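Local coordinates for protein GlcNAc-alpha-1,4-Gal-releasing endo-beta-galactosidase (Clostridium perfringens, PDB 1UPS) that probably hydrolyses internal beta-galactosidic bonds of glycan chains, releasing GlcNAc-alpha-1,4-Gal, and binds a calcium ion, at residues N158-S163 with G188-N193; W105-S110 with W149-Q154; L347-Q352 with R384-M389; I391-Y396 with S412-I417. One frame throughout, in Å; residues are numbered along the deposited sequence.

Overall arrangement
Read from the N terminus, the four contacts come in series, none nested in or crossing another. Interaction 2 closes first, joining the loop that holds residues 105-110 to the end of strand 145-152. Interaction 1 follows at once and ties the loops after strands 145-152 and 181-187; its centre is about 9 Å from that of interaction 2, and the two meet where Gln154 reaches Asp159. Both belong to the family 16 glycosidase region. Interactions 3 and 4 lie in the C-terminal region, on adjoining segments. Interaction 3 links a surface turn and a loop; interaction 4 closes a short loop onto the last strand, across the chain's centre from interactions 1 and 2.

Interaction 1: residues N158-S163 with G188-N193; sequences NDWFNS and GWNDPN
Asn190 lays its amide nitrogen over the face of the Trp160 indole while turning the same group toward two backbone carbonyls. ND2 of Asn190 comes within 3.6 Å of CE2 of Trp160, displaced toward the rim of the ring, with amide and indole planes inclined at 49°. Its hydrogen bonds are both weak: a bent one to Trp160 O at 2.9 Å and a longer one to Ser163 O at 3.4 Å. These oxygens belong to the first and last residues of a type I turn, so a single amide spans that turn. Asn190 itself sits in a type II' turn, Gly188 to Asp191.

A chi1 of 172° swings the Trp160 indole across to the second loop, where CH2 of Trp160 packs on CB of Trp189 at 3.6 Å. The two rings are obliquely disposed, their planes 69° apart. The polar end of Trp189 is directed to Glu168, to which NE1 donates. Thus the contact joins the loop between strands 145-152 and 168-170 to the loop between strands 181-187 and 199-204, beside one end of the six-stranded antiparallel sheet.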
# COMPACT_ATOMS: atom_id res chain seq x y z
N ASN A 158 22.60 2.26 12.42
CA ASN A 158 22.30 1.19 13.37
C ASN A 158 21.84 1.72 14.73
O ASN A 158 22.01 1.06 15.75
CB ASN A 158 23.48 0.22 13.51
CG ASN A 158 23.94 -0.30 12.17
OD1 ASN A 158 23.14 -0.88 11.41
ND2 ASN A 158 25.25 -0.07 11.83
N ASP A 159 21.28 2.92 14.72
CA ASP A 159 20.55 3.40 15.89
C ASP A 159 19.21 3.96 15.42
O ASP A 159 18.87 3.78 14.24
CB ASP A 159 21.41 4.37 16.71
CG ASP A 159 21.58 5.74 16.06
OD1 ASP A 159 20.89 6.12 15.08
OD2 ASP A 159 22.44 6.54 16.52
N TRP A 160 18.45 4.60 16.31
CA TRP A 160 17.18 5.25 15.91
C TRP A 160 17.35 6.75 15.68
O TRP A 160 17.00 7.27 14.62
CB TRP A 160 16.08 5.01 16.96
CG TRP A 160 14.81 5.80 16.68
CD1 TRP A 160 14.43 6.98 17.27
CD2 TRP A 160 13.78 5.47 15.74
NE1 TRP A 160 13.23 7.41 16.75
CE2 TRP A 160 12.80 6.49 15.81
CE3 TRP A 160 13.59 4.41 14.83
CZ2 TRP A 160 11.64 6.48 15.03
CZ3 TRP A 160 12.43 4.39 14.05
CH2 TRP A 160 11.47 5.43 14.15
N PHE A 161 17.89 7.45 16.68
CA PHE A 161 17.83 8.91 16.65
C PHE A 161 18.62 9.57 15.52
O PHE A 161 18.26 10.66 15.04
CB PHE A 161 18.18 9.47 18.03
CG PHE A 161 17.12 9.18 19.05
CD1 PHE A 161 17.32 8.21 20.02
CD2 PHE A 161 15.90 9.84 19.00
CE1 PHE A 161 16.33 7.92 20.97
CE2 PHE A 161 14.89 9.56 19.95
CZ PHE A 161 15.11 8.59 20.91
N ASN A 162 19.66 8.88 15.04
CA ASN A 162 20.44 9.41 13.92
C ASN A 162 20.13 8.76 12.57
O ASN A 162 20.61 9.21 11.54
CB ASN A 162 21.93 9.35 14.22
CG ASN A 162 22.28 10.14 15.46
OD1 ASN A 162 22.21 11.37 15.46
ND2 ASN A 162 22.63 9.44 16.54
N SER A 163 19.27 7.74 12.59
CA SER A 163 18.88 7.05 11.36
C SER A 163 17.85 7.86 10.57
O SER A 163 16.93 8.47 11.16
CB SER A 163 18.30 5.67 11.67
OG SER A 163 17.99 4.98 10.47
N GLY A 188 7.12 7.80 7.16
CA GLY A 188 8.57 7.70 7.12
C GLY A 188 9.29 7.80 8.46
O GLY A 188 10.47 7.48 8.53
N TRP A 189 8.58 8.19 9.51
CA TRP A 189 9.23 8.43 10.82
C TRP A 189 10.38 9.43 10.65
O TRP A 189 10.12 10.60 10.34
CB TRP A 189 9.65 7.10 11.49
CG TRP A 189 8.46 6.26 11.89
CD1 TRP A 189 7.82 5.30 11.14
CD2 TRP A 189 7.74 6.35 13.12
NE1 TRP A 189 6.75 4.79 11.84
CE2 TRP A 189 6.68 5.41 13.06
CE3 TRP A 189 7.89 7.12 14.28
CZ2 TRP A 189 5.78 5.22 14.12
CZ3 TRP A 189 6.99 6.92 15.35
CH2 TRP A 189 5.95 5.99 15.25
N ASN A 190 11.63 9.02 10.85
CA ASN A 190 12.77 9.94 10.73
C ASN A 190 13.25 10.19 9.29
O ASN A 190 14.21 10.95 9.09
CB ASN A 190 13.99 9.41 11.51
CG ASN A 190 13.79 9.43 13.02
OD1 ASN A 190 12.87 10.07 13.54
ND2 ASN A 190 14.69 8.74 13.73
N ASP A 191 12.60 9.54 8.31
CA ASP A 191 13.02 9.64 6.90
C ASP A 191 12.46 10.89 6.22
O ASP A 191 11.25 10.96 6.02
CB ASP A 191 12.54 8.38 6.14
CG ASP A 191 13.09 8.29 4.74
OD1 ASP A 191 12.90 7.23 4.10
OD2 ASP A 191 13.75 9.22 4.20
N PRO A 192 13.29 11.87 5.85
CA PRO A 192 12.76 13.10 5.22
C PRO A 192 12.32 12.85 3.77
O PRO A 192 11.64 13.70 3.17
CB PRO A 192 13.97 14.05 5.25
CG PRO A 192 15.15 13.15 5.17
CD PRO A 192 14.76 11.90 5.97
N ASN A 193 12.68 11.70 3.22
CA ASN A 193 12.45 11.42 1.80
C ASN A 193 11.29 10.47 1.49
O ASN A 193 11.06 10.13 0.31
CB ASN A 193 13.75 10.90 1.18
CG ASN A 193 14.90 11.88 1.33
OD1 ASN A 193 14.73 13.08 1.16
ND2 ASN A 193 16.08 11.36 1.68

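Interaction 2: residues W105-S110 with W149-Q154; sequences WIHNFS and WMVGMQ
His107 presents one face of its imidazole to the benzo edge of Trp149, an edge-to-face (T-shaped) pair with planes 70° apart and ring centroids separated by 5.0 Å. CZ3 of Trp149 does the touching, 3.5 Å from NE2 of His107 and offset toward the rim of the imidazole. CG1 of Val151 comes obliquely to the same ring, 3.9 Å from ND1 of His107, and Trp189 meets the imidazole as well.

Trp149 and Val151 stand on strand 145-152, in the six-stranded sheet of the concanavalin-like beta-sandwich (jelly roll) of family 16 glycosidases. Trp149 also touches Glu168 and Asp170 on the adjacent strand; these two acidic residues match the start of the family's signature, so the aromatic pair probably lies near the substrate cleft. NE1 of Trp149 donates to Asn251.

Beyond the strand end, Gln154 reaches back to the 105-110 backbone with both ends of its amide. OE1 of Gln154 accepts from His107 N at 3.0 Å, in the carbonyl plane on a lone pair and nearly straight at 167°. NE2 of Gln154 donates to Trp105 O at 3.0 Å, coming from well above that carbonyl's plane, and it bonds also to Asp159 O. Three bonds therefore fix the rotation of a buried amide. Ile106 lies alongside, its CD1 3.6 Å from CD of Gln154 and 3.4 Å from Met153 O. Its other branch, CG2 of Ile106, is anti to the backbone nitrogen and meets CG2 of Val151 at 3.7 Å, beside Phe101 of strand 101-102.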
# COMPACT_ATOMS: atom_id res chain seq x y z
N TRP A 105 17.40 -1.09 18.28
CA TRP A 105 16.87 0.24 17.94
C TRP A 105 15.74 0.28 16.90
O TRP A 105 15.21 1.36 16.62
CB TRP A 105 18.01 1.19 17.51
CG TRP A 105 18.93 1.60 18.62
CD1 TRP A 105 20.23 1.23 18.80
CD2 TRP A 105 18.61 2.49 19.69
NE1 TRP A 105 20.74 1.83 19.92
CE2 TRP A 105 19.77 2.61 20.50
CE3 TRP A 105 17.46 3.19 20.06
CZ2 TRP A 105 19.81 3.41 21.65
CZ3 TRP A 105 17.50 4.00 21.22
CH2 TRP A 105 18.67 4.09 21.99
N ILE A 106 15.34 -0.87 16.36
CA ILE A 106 14.37 -0.85 15.25
C ILE A 106 12.97 -0.37 15.68
O ILE A 106 12.38 -0.91 16.63
CB ILE A 106 14.27 -2.22 14.54
CG1 ILE A 106 15.63 -2.60 13.92
CG2 ILE A 106 13.18 -2.14 13.45
CD1 ILE A 106 16.20 -1.54 12.91
N HIS A 107 12.43 0.61 14.95
CA HIS A 107 11.03 1.03 15.09
C HIS A 107 10.72 1.54 16.51
O HIS A 107 9.96 0.91 17.29
CB HIS A 107 10.04 -0.07 14.66
CG HIS A 107 8.61 0.41 14.61
ND1 HIS A 107 8.18 1.35 13.69
CD2 HIS A 107 7.54 0.12 15.39
CE1 HIS A 107 6.91 1.62 13.92
NE2 HIS A 107 6.49 0.88 14.92
N ASN A 108 11.32 2.69 16.80
CA ASN A 108 11.17 3.35 18.10
C ASN A 108 9.88 4.17 18.19
O ASN A 108 9.91 5.41 18.24
CB ASN A 108 12.40 4.21 18.41
CG ASN A 108 12.54 4.51 19.89
OD1 ASN A 108 11.68 4.09 20.68
ND2 ASN A 108 13.62 5.18 20.28
N PHE A 109 8.75 3.47 18.22
CA PHE A 109 7.44 4.11 18.19
C PHE A 109 7.23 4.99 19.43
O PHE A 109 6.50 5.98 19.37
CB PHE A 109 6.31 3.07 18.10
CG PHE A 109 6.31 2.08 19.22
CD1 PHE A 109 5.59 2.32 20.40
CD2 PHE A 109 7.02 0.90 19.10
CE1 PHE A 109 5.61 1.39 21.44
CE2 PHE A 109 7.06 -0.03 20.14
CZ PHE A 109 6.34 0.22 21.32
N SER A 110 7.91 4.65 20.52
CA SER A 110 7.75 5.40 21.78
C SER A 110 8.79 6.51 21.97
O SER A 110 8.68 7.31 22.90
CB SER A 110 7.76 4.44 22.96
OG SER A 110 9.08 3.98 23.24
N TRP A 149 3.34 -5.80 8.06
CA TRP A 149 3.99 -4.51 7.87
C TRP A 149 5.51 -4.64 7.75
O TRP A 149 6.08 -5.68 8.08
CB TRP A 149 3.63 -3.51 9.00
CG TRP A 149 3.71 -4.00 10.45
CD1 TRP A 149 3.04 -5.07 11.02
CD2 TRP A 149 4.42 -3.36 11.53
NE1 TRP A 149 3.33 -5.13 12.37
CE2 TRP A 149 4.16 -4.09 12.70
CE3 TRP A 149 5.27 -2.23 11.60
CZ2 TRP A 149 4.72 -3.75 13.96
CZ3 TRP A 149 5.83 -1.89 12.86
CH2 TRP A 149 5.54 -2.66 14.01
N MET A 150 6.14 -3.58 7.26
CA MET A 150 7.57 -3.58 7.02
C MET A 150 8.15 -2.31 7.60
O MET A 150 7.49 -1.28 7.61
CB MET A 150 7.87 -3.68 5.51
CG MET A 150 7.28 -4.98 4.89
SD MET A 150 7.60 -5.12 3.11
CE MET A 150 9.38 -5.37 3.18
N VAL A 151 9.38 -2.42 8.10
CA VAL A 151 10.08 -1.29 8.70
C VAL A 151 11.50 -1.23 8.17
O VAL A 151 12.10 -2.27 7.89
CB VAL A 151 10.09 -1.38 10.26
CG1 VAL A 151 8.67 -1.21 10.82
CG2 VAL A 151 10.72 -2.70 10.78
N GLY A 152 12.03 -0.02 8.02
CA GLY A 152 13.41 0.16 7.63
C GLY A 152 14.34 -0.50 8.62
O GLY A 152 14.08 -0.53 9.84
N MET A 153 15.45 -1.03 8.11
CA MET A 153 16.40 -1.73 8.97
C MET A 153 17.43 -0.80 9.58
O MET A 153 18.33 -1.26 10.31
CB MET A 153 17.10 -2.86 8.20
CG MET A 153 16.15 -4.05 7.90
SD MET A 153 15.44 -4.87 9.36
CE MET A 153 16.71 -5.26 10.27
N GLN A 154 17.32 0.51 9.30
CA GLN A 154 18.16 1.51 9.98
C GLN A 154 19.64 1.18 9.81
O GLN A 154 20.45 1.32 10.72
CB GLN A 154 17.74 1.64 11.47
CG GLN A 154 16.31 2.19 11.61
CD GLN A 154 15.67 2.03 13.00
OE1 GLN A 154 14.49 1.73 13.09
NE2 GLN A 154 16.45 2.24 14.06

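Interaction 3: residues L347-Q352 with R384-M389; sequences LNIENQ and RWKPNM
This is a surface contact between a type I turn of the C-terminal region, Ile349 to Gln352, and the loop before strand 390-392, in which Trp385 packs against the turn with no hydrogen bond passing between the segments. The indole approaches the turn's backbone with its benzo edge. CZ3 of Trp385 lies 3.6 Å from Ile349 O, an oxygen near the ring plane, while Glu350 O comes obliquely. The first torsion of Trp385 (chi1 -172°) carries the indole toward these carbonyls.

Gln352 crosses the far end of the ring at about a right angle. Its methylene CG touches CZ3 of Trp385 at 3.7 Å, and its NE2 comes to 3.4 Å from CH2 of Trp385; amide and indole planes are 62° apart. The other end of the amide turns to Lys386, where OE1 of Gln352 meets the methylene CE of Lys386 at 3.5 Å. Lys386 bends at chi2 (-68°) and folds CE over the centre of the neighbouring Trp385 ring. One face of the indole is thus covered by its own neighbour in sequence. Nearer the interior, CD1 of Ile349 packs on CG of Lys386 at 4.1 Å.

An Asx turn leads into the type I turn: Glu350 N donates to OD1 of Asn348, the residue just before it. Glu350 OE2 bonds to Ser367. Tyr402 on strand 401-403 touches both Ile349 and Gln352. Short strand pairs joined by such turns are consistent with the ricin-like beta-trefoil known in relatives of this enzyme, which this C-terminal region probably adopts.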
# COMPACT_ATOMS: atom_id res chain seq x y z
N LEU A 347 -2.89 19.69 -16.96
CA LEU A 347 -4.33 19.71 -16.77
C LEU A 347 -4.67 20.31 -15.41
O LEU A 347 -4.11 19.91 -14.40
CB LEU A 347 -4.88 18.29 -16.86
CG LEU A 347 -4.63 17.62 -18.22
CD1 LEU A 347 -5.47 16.33 -18.30
CD2 LEU A 347 -4.96 18.58 -19.36
N ASN A 348 -5.59 21.28 -15.40
CA ASN A 348 -5.93 21.98 -14.17
C ASN A 348 -7.33 22.53 -14.20
O ASN A 348 -7.97 22.53 -15.25
CB ASN A 348 -4.92 23.11 -13.89
CG ASN A 348 -5.09 24.27 -14.84
OD1 ASN A 348 -5.77 25.25 -14.51
ND2 ASN A 348 -4.48 24.17 -16.03
N ILE A 349 -7.81 23.00 -13.04
CA ILE A 349 -9.17 23.57 -12.93
C ILE A 349 -9.18 24.95 -12.23
O ILE A 349 -10.17 25.31 -11.58
CB ILE A 349 -10.18 22.59 -12.27
CG1 ILE A 349 -9.86 22.33 -10.79
CG2 ILE A 349 -10.26 21.26 -13.08
CD1 ILE A 349 -10.97 21.57 -10.03
N GLU A 350 -8.10 25.71 -12.40
CA GLU A 350 -7.94 26.99 -11.69
C GLU A 350 -9.13 27.95 -11.81
O GLU A 350 -9.54 28.57 -10.81
CB GLU A 350 -6.65 27.69 -12.11
CG GLU A 350 -6.27 28.89 -11.22
CD GLU A 350 -5.72 28.49 -9.86
OE1 GLU A 350 -5.48 29.40 -9.02
OE2 GLU A 350 -5.52 27.28 -9.60
N ASN A 351 -9.69 28.07 -13.01
CA ASN A 351 -10.79 29.01 -13.24
C ASN A 351 -12.19 28.45 -12.98
O ASN A 351 -13.19 29.17 -13.10
CB ASN A 351 -10.68 29.64 -14.64
CG ASN A 351 -9.51 30.60 -14.77
OD1 ASN A 351 -9.47 31.65 -14.10
ND2 ASN A 351 -8.55 30.27 -15.64
N GLN A 352 -12.25 27.16 -12.62
CA GLN A 352 -13.49 26.48 -12.22
C GLN A 352 -14.63 26.73 -13.22
O GLN A 352 -15.69 27.28 -12.86
CB GLN A 352 -13.91 26.89 -10.80
CG GLN A 352 -12.92 26.50 -9.71
CD GLN A 352 -13.45 26.82 -8.32
OE1 GLN A 352 -14.21 26.03 -7.75
NE2 GLN A 352 -13.07 27.98 -7.78
N ARG A 384 -7.00 17.76 -6.15
CA ARG A 384 -6.54 18.05 -4.79
C ARG A 384 -7.22 19.30 -4.22
O ARG A 384 -7.69 19.30 -3.07
CB ARG A 384 -5.02 18.24 -4.76
CG ARG A 384 -4.46 18.38 -3.33
CD ARG A 384 -3.03 18.84 -3.28
NE ARG A 384 -2.52 18.84 -1.90
CZ ARG A 384 -1.23 18.94 -1.58
NH1 ARG A 384 -0.31 19.08 -2.53
NH2 ARG A 384 -0.87 18.93 -0.30
N TRP A 385 -7.25 20.37 -5.02
CA TRP A 385 -7.84 21.65 -4.59
C TRP A 385 -9.32 21.47 -4.28
O TRP A 385 -9.83 21.98 -3.26
CB TRP A 385 -7.65 22.68 -5.69
CG TRP A 385 -8.04 24.10 -5.33
CD1 TRP A 385 -7.88 24.74 -4.11
CD2 TRP A 385 -8.62 25.06 -6.20
NE1 TRP A 385 -8.34 26.03 -4.19
CE2 TRP A 385 -8.81 26.26 -5.46
CE3 TRP A 385 -9.03 25.04 -7.55
CZ2 TRP A 385 -9.37 27.41 -6.02
CZ3 TRP A 385 -9.58 26.19 -8.10
CH2 TRP A 385 -9.75 27.35 -7.34
N LYS A 386 -10.01 20.73 -5.15
CA LYS A 386 -11.45 20.48 -5.00
C LYS A 386 -11.72 18.98 -4.98
O LYS A 386 -12.10 18.40 -6.01
CB LYS A 386 -12.24 21.15 -6.14
CG LYS A 386 -12.05 22.68 -6.28
CD LYS A 386 -12.65 23.47 -5.11
CE LYS A 386 -12.20 24.93 -5.16
NZ LYS A 386 -12.56 25.68 -3.92
N PRO A 387 -11.53 18.36 -3.82
CA PRO A 387 -11.52 16.89 -3.71
C PRO A 387 -12.85 16.17 -3.97
O PRO A 387 -12.87 14.93 -3.94
CB PRO A 387 -11.01 16.65 -2.28
CG PRO A 387 -11.39 17.86 -1.54
CD PRO A 387 -11.27 19.00 -2.51
N ASN A 388 -13.94 16.90 -4.22
CA ASN A 388 -15.17 16.25 -4.69
C ASN A 388 -15.23 16.10 -6.22
O ASN A 388 -16.15 15.49 -6.75
CB ASN A 388 -16.41 17.01 -4.21
CG ASN A 388 -16.73 16.75 -2.75
OD1 ASN A 388 -16.48 15.65 -2.23
ND2 ASN A 388 -17.28 17.75 -2.08
N MET A 389 -14.24 16.67 -6.92
CA MET A 389 -14.30 16.79 -8.37
C MET A 389 -13.41 15.75 -9.03
O MET A 389 -12.24 15.62 -8.67
CB MET A 389 -13.85 18.19 -8.79
CG MET A 389 -14.66 19.33 -8.18
SD MET A 389 -16.37 19.24 -8.69
CE MET A 389 -17.26 19.44 -7.16

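Interaction 4: residues I391-Y396 with S412-I417; sequences IHTESY and SQWQLI
Ser412 opens the second segment pressed against His392, the CB atoms of Ser412 and His392 lying 3.8 Å apart where the two backbones come nearest. The CA of Ser412 also points a hydrogen at Ile391 O, with CA and oxygen separated by 3.5 Å. Water 1 bridges the two carbonyls, donating to Ile391 O and to Ser412 O at 2.7 Å each. The hydroxyl of Ser412 is engaged with Tyr409 O. At Gln413 the CB turns away from the first segment, and the amide binds Arg297 and Asn407 O.

Next comes the last strand of the chain, paired antiparallel with strand 291-296. The pairing brings together the first and last strands of the C-terminal region, as expected of a ricin-like beta-trefoil.

Trp414 projects toward the 391-396 segment, and its first torsion (chi1 -58°) turns the NE1 side of the indole to Ile391 O. NE1 of Trp414 donates to Ile391 O at 3.0 Å, almost straight at 173°. The oxygen lies in the indole plane, whereas the N-H reaches the carbonyl from 61° above the carbonyl's own plane. Indole and water together give the buried Ile391 O two conventional hydrogen bonds, in addition to the CA-H contact.

The other contacts of the indole are apolar. CG2 of Ile391 comes from above the ring plane to CZ2 of Trp414 at 3.9 Å, while CG2 of Thr393 meets the ring edge, 3.9 Å from CH2 of Trp414. Ile294 and Asn296 of the partner strand also pack on Trp414, and farther along Leu416 rests against Tyr292 and Phe381.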
# COMPACT_ATOMS: atom_id res chain seq x y z
N ILE A 391 -12.29 13.84 -13.01
CA ILE A 391 -12.24 14.02 -14.46
C ILE A 391 -13.21 13.05 -15.12
O ILE A 391 -13.17 11.85 -14.85
CB ILE A 391 -10.81 13.75 -14.98
CG1 ILE A 391 -9.81 14.68 -14.26
CG2 ILE A 391 -10.78 13.97 -16.49
CD1 ILE A 391 -8.38 14.66 -14.85
N HIS A 392 -14.09 13.56 -15.97
CA HIS A 392 -15.15 12.70 -16.56
C HIS A 392 -15.68 13.27 -17.87
O HIS A 392 -15.39 14.42 -18.22
CB HIS A 392 -16.32 12.50 -15.58
CG HIS A 392 -17.15 13.73 -15.38
ND1 HIS A 392 -18.15 14.11 -16.26
CD2 HIS A 392 -17.12 14.69 -14.41
CE1 HIS A 392 -18.69 15.24 -15.84
NE2 HIS A 392 -18.08 15.61 -14.72
N THR A 393 -16.44 12.46 -18.60
CA THR A 393 -17.16 12.94 -19.79
C THR A 393 -18.64 12.55 -19.75
O THR A 393 -19.20 12.08 -20.74
CB THR A 393 -16.52 12.48 -21.16
OG1 THR A 393 -16.57 11.05 -21.27
CG2 THR A 393 -15.03 12.82 -21.23
N GLU A 394 -19.28 12.75 -18.60
CA GLU A 394 -20.65 12.29 -18.40
C GLU A 394 -21.70 13.03 -19.25
O GLU A 394 -22.81 12.54 -19.43
CB GLU A 394 -21.03 12.30 -16.90
CG GLU A 394 -22.42 11.74 -16.54
CD GLU A 394 -22.70 10.31 -17.00
OE1 GLU A 394 -23.91 9.94 -17.11
OE2 GLU A 394 -21.75 9.54 -17.26
N SER A 395 -21.35 14.22 -19.77
CA SER A 395 -22.22 14.93 -20.71
C SER A 395 -21.92 14.57 -22.17
O SER A 395 -22.68 14.94 -23.08
CB SER A 395 -22.14 16.44 -20.50
OG SER A 395 -22.50 16.77 -19.17
N TYR A 396 -20.82 13.85 -22.40
CA TYR A 396 -20.42 13.41 -23.75
C TYR A 396 -20.43 14.56 -24.76
O TYR A 396 -21.03 14.44 -25.85
CB TYR A 396 -21.33 12.30 -24.27
CG TYR A 396 -21.53 11.08 -23.40
CD1 TYR A 396 -22.52 11.05 -22.41
CD2 TYR A 396 -20.75 9.94 -23.60
CE1 TYR A 396 -22.73 9.91 -21.65
CE2 TYR A 396 -20.95 8.79 -22.84
CZ TYR A 396 -21.94 8.79 -21.86
OH TYR A 396 -22.16 7.64 -21.12
N SER A 412 -16.18 8.37 -15.94
CA SER A 412 -15.15 8.92 -15.05
C SER A 412 -13.95 7.97 -14.85
O SER A 412 -13.06 8.25 -14.01
CB SER A 412 -15.73 9.32 -13.68
OG SER A 412 -15.98 8.18 -12.85
N GLN A 413 -13.92 6.88 -15.59
CA GLN A 413 -12.90 5.85 -15.44
C GLN A 413 -12.00 5.85 -16.67
O GLN A 413 -12.51 5.92 -17.81
CB GLN A 413 -13.56 4.47 -15.24
CG GLN A 413 -14.31 4.36 -13.92
CD GLN A 413 -14.85 2.96 -13.65
OE1 GLN A 413 -14.49 1.99 -14.33
NE2 GLN A 413 -15.71 2.85 -12.64
N TRP A 414 -10.69 5.79 -16.43
CA TRP A 414 -9.67 6.01 -17.46
C TRP A 414 -8.62 4.92 -17.47
O TRP A 414 -8.29 4.34 -16.42
CB TRP A 414 -8.98 7.35 -17.22
CG TRP A 414 -9.94 8.47 -17.22
CD1 TRP A 414 -10.58 9.00 -16.12
CD2 TRP A 414 -10.45 9.15 -18.35
NE1 TRP A 414 -11.42 10.01 -16.51
CE2 TRP A 414 -11.37 10.12 -17.88
CE3 TRP A 414 -10.20 9.08 -19.73
CZ2 TRP A 414 -12.05 11.00 -18.73
CZ3 TRP A 414 -10.87 9.95 -20.57
CH2 TRP A 414 -11.79 10.89 -20.08
N GLN A 415 -8.06 4.65 -18.65
CA GLN A 415 -6.97 3.70 -18.79
C GLN A 415 -5.73 4.48 -19.20
O GLN A 415 -5.74 5.13 -20.23
CB GLN A 415 -7.33 2.71 -19.91
CG GLN A 415 -6.93 1.31 -19.68
CD GLN A 415 -7.30 0.37 -20.84
OE1 GLN A 415 -8.24 0.63 -21.60
NE2 GLN A 415 -6.57 -0.72 -20.94
N LEU A 416 -4.66 4.42 -18.40
CA LEU A 416 -3.38 5.00 -18.84
C LEU A 416 -2.59 3.91 -19.54
O LEU A 416 -2.22 2.90 -18.92
CB LEU A 416 -2.58 5.57 -17.68
CG LEU A 416 -2.84 7.07 -17.53
CD1 LEU A 416 -4.25 7.29 -17.03
CD2 LEU A 416 -1.83 7.72 -16.64
N ILE A 417 -2.32 4.13 -20.83
CA ILE A 417 -1.70 3.12 -21.67
C ILE A 417 -0.29 3.56 -22.06
O ILE A 417 -0.14 4.50 -22.84
CB ILE A 417 -2.56 2.89 -22.94
CG1 ILE A 417 -3.98 2.45 -22.53
CG2 ILE A 417 -1.93 1.85 -23.86
CD1 ILE A 417 -4.97 2.54 -23.66
O HOH W 1 -11.88 10.45 -12.96